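Local coordinates for DUF6836 domain-containing protein (Clostridium leptum, PDB 4PW1) that is of unknown function but folds as a nine-stranded antiparallel beta sheet surrounded by alpha-helices, at residues Thr203-Glu206 against Leu207-Ser211; Asp171-Phe174 against Tyr175-Phe178. All coordinates share one frame; numbering follows the deposited sequence.

Contact 1. Residues Thr203-Glu206 against Leu207-Ser211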
loop_
_atom_site.group_PDB
_atom_site.type_symbol
_atom_site.label_atom_id
_atom_site.label_comp_id
_atom_site.label_asym_id
_atom_site.label_seq_id
_atom_site.Cartn_x
_atom_site.Cartn_y
_atom_site.Cartn_z
ATOM N N THR B 203 18.858 -9.259 12.249
ATOM C CA THR B 203 17.975 -9.445 11.098
ATOM C C THR B 203 17.948 -8.189 10.217
ATOM O O THR B 203 18.001 -8.270 9.002
ATOM C CB THR B 203 16.548 -9.764 11.551
ATOM O OG1 THR B 203 16.569 -10.982 12.264
ATOM C CG2 THR B 203 15.579 -9.915 10.364
ATOM N N ILE B 204 17.906 -7.032 10.842
ATOM C CA ILE B 204 17.868 -5.790 10.093
ATOM C C ILE B 204 19.146 -5.632 9.265
ATOM O O ILE B 204 19.108 -5.332 8.058
ATOM C CB ILE B 204 17.654 -4.589 11.064
ATOM C CG1 ILE B 204 16.253 -4.666 11.689
ATOM C CG2 ILE B 204 17.803 -3.285 10.340
ATOM C CD1 ILE B 204 16.098 -3.775 12.912
ATOM N N TRP B 205 20.285 -5.859 9.915
ATOM C CA TRP B 205 21.553 -5.769 9.243
ATOM C C TRP B 205 21.662 -6.756 8.101
ATOM O O TRP B 205 22.084 -6.396 6.982
ATOM C CB TRP B 205 22.633 -5.997 10.298
ATOM C CG TRP B 205 24.015 -5.963 9.871
ATOM C CD1 TRP B 205 24.808 -4.854 9.722
ATOM C CD2 TRP B 205 24.816 -7.083 9.536
ATOM N NE1 TRP B 205 26.082 -5.237 9.353
ATOM C CE2 TRP B 205 26.107 -6.600 9.223
ATOM C CE3 TRP B 205 24.598 -8.467 9.524
ATOM C CZ2 TRP B 205 27.161 -7.463 8.917
ATOM C CZ3 TRP B 205 25.638 -9.314 9.149
ATOM C CH2 TRP B 205 26.897 -8.809 8.858
ATOM N N GLU B 206 21.298 -8.010 8.374
ATOM C CA GLU B 206 21.413 -9.061 7.384
ATOM C C GLU B 206 20.507 -8.808 6.149
ATOM O O GLU B 206 20.895 -9.098 5.017
ATOM C CB GLU B 206 21.080 -10.427 7.976
ATOM C CG GLU B 206 21.330 -11.586 7.022
ATOM C CD GLU B 206 20.790 -12.891 7.554
ATOM O OE1 GLU B 206 19.553 -12.940 7.626
ATOM O OE2 GLU B 206 21.568 -13.841 7.926
ATOM N N LEU B 207 19.310 -8.295 6.365
ATOM C CA LEU B 207 18.468 -7.981 5.230
ATOM C C LEU B 207 19.085 -6.946 4.318
ATOM O O LEU B 207 19.115 -7.133 3.077
ATOM C CB LEU B 207 17.140 -7.448 5.677
ATOM C CG LEU B 207 16.207 -8.544 6.132
ATOM C CD1 LEU B 207 15.066 -7.887 6.891
ATOM C CD2 LEU B 207 15.742 -9.374 4.951
ATOM N N VAL B 208 19.637 -5.888 4.899
ATOM C CA VAL B 208 20.248 -4.867 4.066
ATOM C C VAL B 208 21.484 -5.434 3.350
ATOM O O VAL B 208 21.804 -5.071 2.203
ATOM C CB VAL B 208 20.586 -3.609 4.879
ATOM C CG1 VAL B 208 21.301 -2.575 4.020
ATOM C CG2 VAL B 208 19.332 -3.010 5.417
ATOM N N LEU B 209 22.191 -6.340 4.017
ATOM C CA LEU B 209 23.421 -6.859 3.454
ATOM C C LEU B 209 23.155 -7.831 2.330
ATOM O O LEU B 209 23.897 -7.860 1.351
ATOM C CB LEU B 209 24.207 -7.589 4.547
ATOM C CG LEU B 209 25.522 -8.219 4.175
ATOM C CD1 LEU B 209 26.526 -7.168 3.760
ATOM C CD2 LEU B 209 26.061 -9.025 5.358
ATOM N N LYS B 210 22.117 -8.648 2.471
ATOM C CA LYS B 210 21.966 -9.799 1.573
ATOM C C LYS B 210 20.828 -9.669 0.593
ATOM O O LYS B 210 20.718 -10.470 -0.316
ATOM C CB LYS B 210 21.787 -11.076 2.382
ATOM C CG LYS B 210 23.030 -11.342 3.238
ATOM C CD LYS B 210 23.105 -12.731 3.826
ATOM C CE LYS B 210 24.500 -12.923 4.422
ATOM N NZ LYS B 210 24.657 -14.158 5.219
ATOM N N SER B 211 19.962 -8.690 0.761
ATOM C CA SER B 211 18.851 -8.586 -0.164
ATOM C C SER B 211 19.185 -7.579 -1.257
ATOM O O SER B 211 19.966 -6.641 -1.070
ATOM C CB SER B 211 17.578 -8.151 0.570
ATOM O OG SER B 211 16.531 -7.849 -0.374
#
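W205 and L209, one helical turn apart, meet through a CH-pi contact: methyl CD2 of L209 sits over one face of the six-membered ring, 4.0 Å from its centroid and 26° off the ring normal. The two side chains run side by side in the same direction because each has CG anti to its backbone N (chi1 180° in both). The methyl lies toward the outer rim of the indole, its closest ring atom being W205 CH2 at 3.6 Å from L209 CD2. The indole N-H is used elsewhere, on the carbonyl of P143, and F139 sets its ring almost perpendicular to the indole.

A second apolar pair, looser, joins T203 and L207, with 4.1 Å between T203 CG2 and L207 CD1. Backbone bonding here is that of the last turns of alpha-helix 198-210, one of the helices packed around the antiparallel sheet. Four i to i+4 bonds link the segments, from L207 N to T203 O (2.9 Å) through to K210 N on E206 O (2.9 Å). S211 is the first residue to leave helical geometry; its N still bonds to L207 O, while its hydroxyl reaches S227 N.

Charge enters through E206 and K210, whose extended chains cross at an angle. Their aliphatic parts touch, E206 CG lying 3.8 Å from K210 CD, but the charged ends stop short of a salt bridge, with E206 OE2 4.1 Å from K210 NZ. That attraction is probably modest, and the same carboxylate oxygen is hydrogen-bonded to the hydroxyl of Y202.

Contact 2. Residues Asp171-Phe174 against Tyr175-Phe178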
loop_
_atom_site.group_PDB
_atom_site.type_symbol
_atom_site.label_atom_id
_atom_site.label_comp_id
_atom_site.label_asym_id
_atom_site.label_seq_id
_atom_site.Cartn_x
_atom_site.Cartn_y
_atom_site.Cartn_z
ATOM N N ASP B 171 28.269 10.406 7.176
ATOM C CA ASP B 171 26.934 10.745 6.711
ATOM C C ASP B 171 26.303 9.593 5.909
ATOM O O ASP B 171 25.301 9.798 5.199
ATOM C CB ASP B 171 26.923 12.066 5.934
ATOM C CG ASP B 171 27.678 11.985 4.652
ATOM O OD1 ASP B 171 27.713 10.898 4.041
ATOM O OD2 ASP B 171 28.238 13.015 4.245
ATOM N N ASN B 172 26.864 8.387 6.049
ATOM C CA ASN B 172 26.254 7.179 5.451
ATOM C C ASN B 172 24.932 6.834 6.161
ATOM O O ASN B 172 24.905 6.572 7.367
ATOM C CB ASN B 172 27.246 6.009 5.516
ATOM C CG ASN B 172 26.735 4.753 4.836
ATOM O OD1 ASN B 172 25.746 4.162 5.269
ATOM N ND2 ASN B 172 27.397 4.344 3.760
ATOM N N ALA B 173 23.809 6.856 5.433
ATOM C CA ALA B 173 22.511 6.682 6.082
ATOM C C ALA B 173 22.383 5.315 6.798
ATOM O O ALA B 173 21.700 5.200 7.848
ATOM C CB ALA B 173 21.377 6.856 5.066
ATOM N N PHE B 174 23.017 4.285 6.235
ATOM C CA PHE B 174 22.913 2.931 6.776
ATOM C C PHE B 174 23.715 2.870 8.055
ATOM O O PHE B 174 23.183 2.454 9.061
ATOM C CB PHE B 174 23.332 1.863 5.752
ATOM C CG PHE B 174 22.413 1.787 4.572
ATOM C CD1 PHE B 174 21.248 1.055 4.641
ATOM C CD2 PHE B 174 22.675 2.518 3.416
ATOM C CE1 PHE B 174 20.377 0.999 3.582
ATOM C CE2 PHE B 174 21.791 2.480 2.349
ATOM C CZ PHE B 174 20.624 1.724 2.431
ATOM N N TYR B 175 24.963 3.351 8.019
ATOM C CA TYR B 175 25.787 3.385 9.225
ATOM C C TYR B 175 25.110 4.165 10.351
ATOM O O TYR B 175 25.129 3.729 11.508
ATOM C CB TYR B 175 27.168 3.979 8.954
ATOM C CG TYR B 175 28.072 3.192 8.046
ATOM C CD1 TYR B 175 27.917 1.804 7.868
ATOM C CD2 TYR B 175 29.144 3.813 7.410
ATOM C CE1 TYR B 175 28.791 1.084 7.058
ATOM C CE2 TYR B 175 30.029 3.105 6.598
ATOM C CZ TYR B 175 29.858 1.736 6.422
ATOM O OH TYR B 175 30.714 1.029 5.592
HETATM N N MSE B 176 24.509 5.316 10.028
HETATM C CA MSE B 176 23.917 6.155 11.057
HETATM C C MSE B 176 22.732 5.465 11.675
HETATM O O MSE B 176 22.539 5.486 12.922
HETATM C CB MSE B 176 23.420 7.494 10.525
HETATM C CG MSE B 176 24.604 8.361 10.133
HETATM SE SE MSE B 176 23.950 10.142 9.539
HETATM C CE MSE B 176 22.565 9.844 8.128
ATOM N N PHE B 177 21.912 4.859 10.825
ATOM C CA PHE B 177 20.713 4.189 11.329
ATOM C C PHE B 177 21.089 2.963 12.179
ATOM O O PHE B 177 20.568 2.778 13.259
ATOM C CB PHE B 177 19.810 3.778 10.187
ATOM C CG PHE B 177 18.589 3.015 10.638
ATOM C CD1 PHE B 177 17.561 3.657 11.306
ATOM C CD2 PHE B 177 18.508 1.653 10.430
ATOM C CE1 PHE B 177 16.457 2.943 11.746
ATOM C CE2 PHE B 177 17.413 0.932 10.846
ATOM C CZ PHE B 177 16.383 1.589 11.501
ATOM N N PHE B 178 22.009 2.135 11.714
ATOM C CA PHE B 178 22.422 0.966 12.524
ATOM C C PHE B 178 23.048 1.355 13.852
ATOM O O PHE B 178 22.815 0.697 14.881
ATOM C CB PHE B 178 23.363 0.054 11.730
ATOM C CG PHE B 178 22.708 -0.578 10.542
ATOM C CD1 PHE B 178 21.410 -0.987 10.601
ATOM C CD2 PHE B 178 23.384 -0.725 9.356
ATOM C CE1 PHE B 178 20.783 -1.535 9.491
ATOM C CE2 PHE B 178 22.768 -1.309 8.262
ATOM C CZ PHE B 178 21.482 -1.719 8.338
#
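N172 accepts the backbone N-H of Y175 on its side-chain oxygen, 3.0 Å from Y175 N to N172 OD1 and nearly straight at the hydrogen. This is an N-cap: N172 immediately precedes helix 173-190, and its amide oxygen meets N-H groups of the first turn that have no preceding helical carbonyl to bond. The same oxygen takes a second, weak and more bent bond from F174 N. With CG anti to the backbone N (chi1 -176°), the amide swings toward these donors, while its ND2 bonds to the carbonyl of D135 and so helps fix the amide's rotation.

Backbone bonds continue the helix from there, M176 N reaching N172 O at 3.0 Å, followed by F177 N on A173 O and F178 N on F174 O.

The capping amide also stacks on the ring of Y175. The two planes are 25° apart, and N172 CG stands 3.6 Å above the ring plane, displaced toward its rim. Beside it, N172 CB approaches Y175 CD2 to 3.5 Å. The phenol end of Y175 is held separately, its hydroxyl bonded to the carbonyl of D142.

Farther out, F174 CB touches F178 CE2 at 4.1 Å. The selenomethionine M176 bends at its last torsion (chi3 -53°), which folds its terminal methyl back over the start of the helix, with M176 CE 3.8 Å from A173 CA.

Contacts 1 and 2 show how two helices consecutive in the chain can pack through side chains leaving each near opposite ends: the start of helix 173-190 meets the last turns of helix 198-210. Their centres are 14 Å apart, yet they touch directly. I204 CG2 comes within 3.6 Å of F178 CE1, and V208 serves both aromatic rings, its CG1 lying 3.7 Å from F174 CD1 and its CG2 3.8 Å from F178 CZ. Both contacts also reach L236 of strand 233-239, through V208 and F174, and F139 of helix 122-141. The shared apolar layer thus sets the two helices on the sheet, with helix 122-141 closing on them through F139; no active site is known.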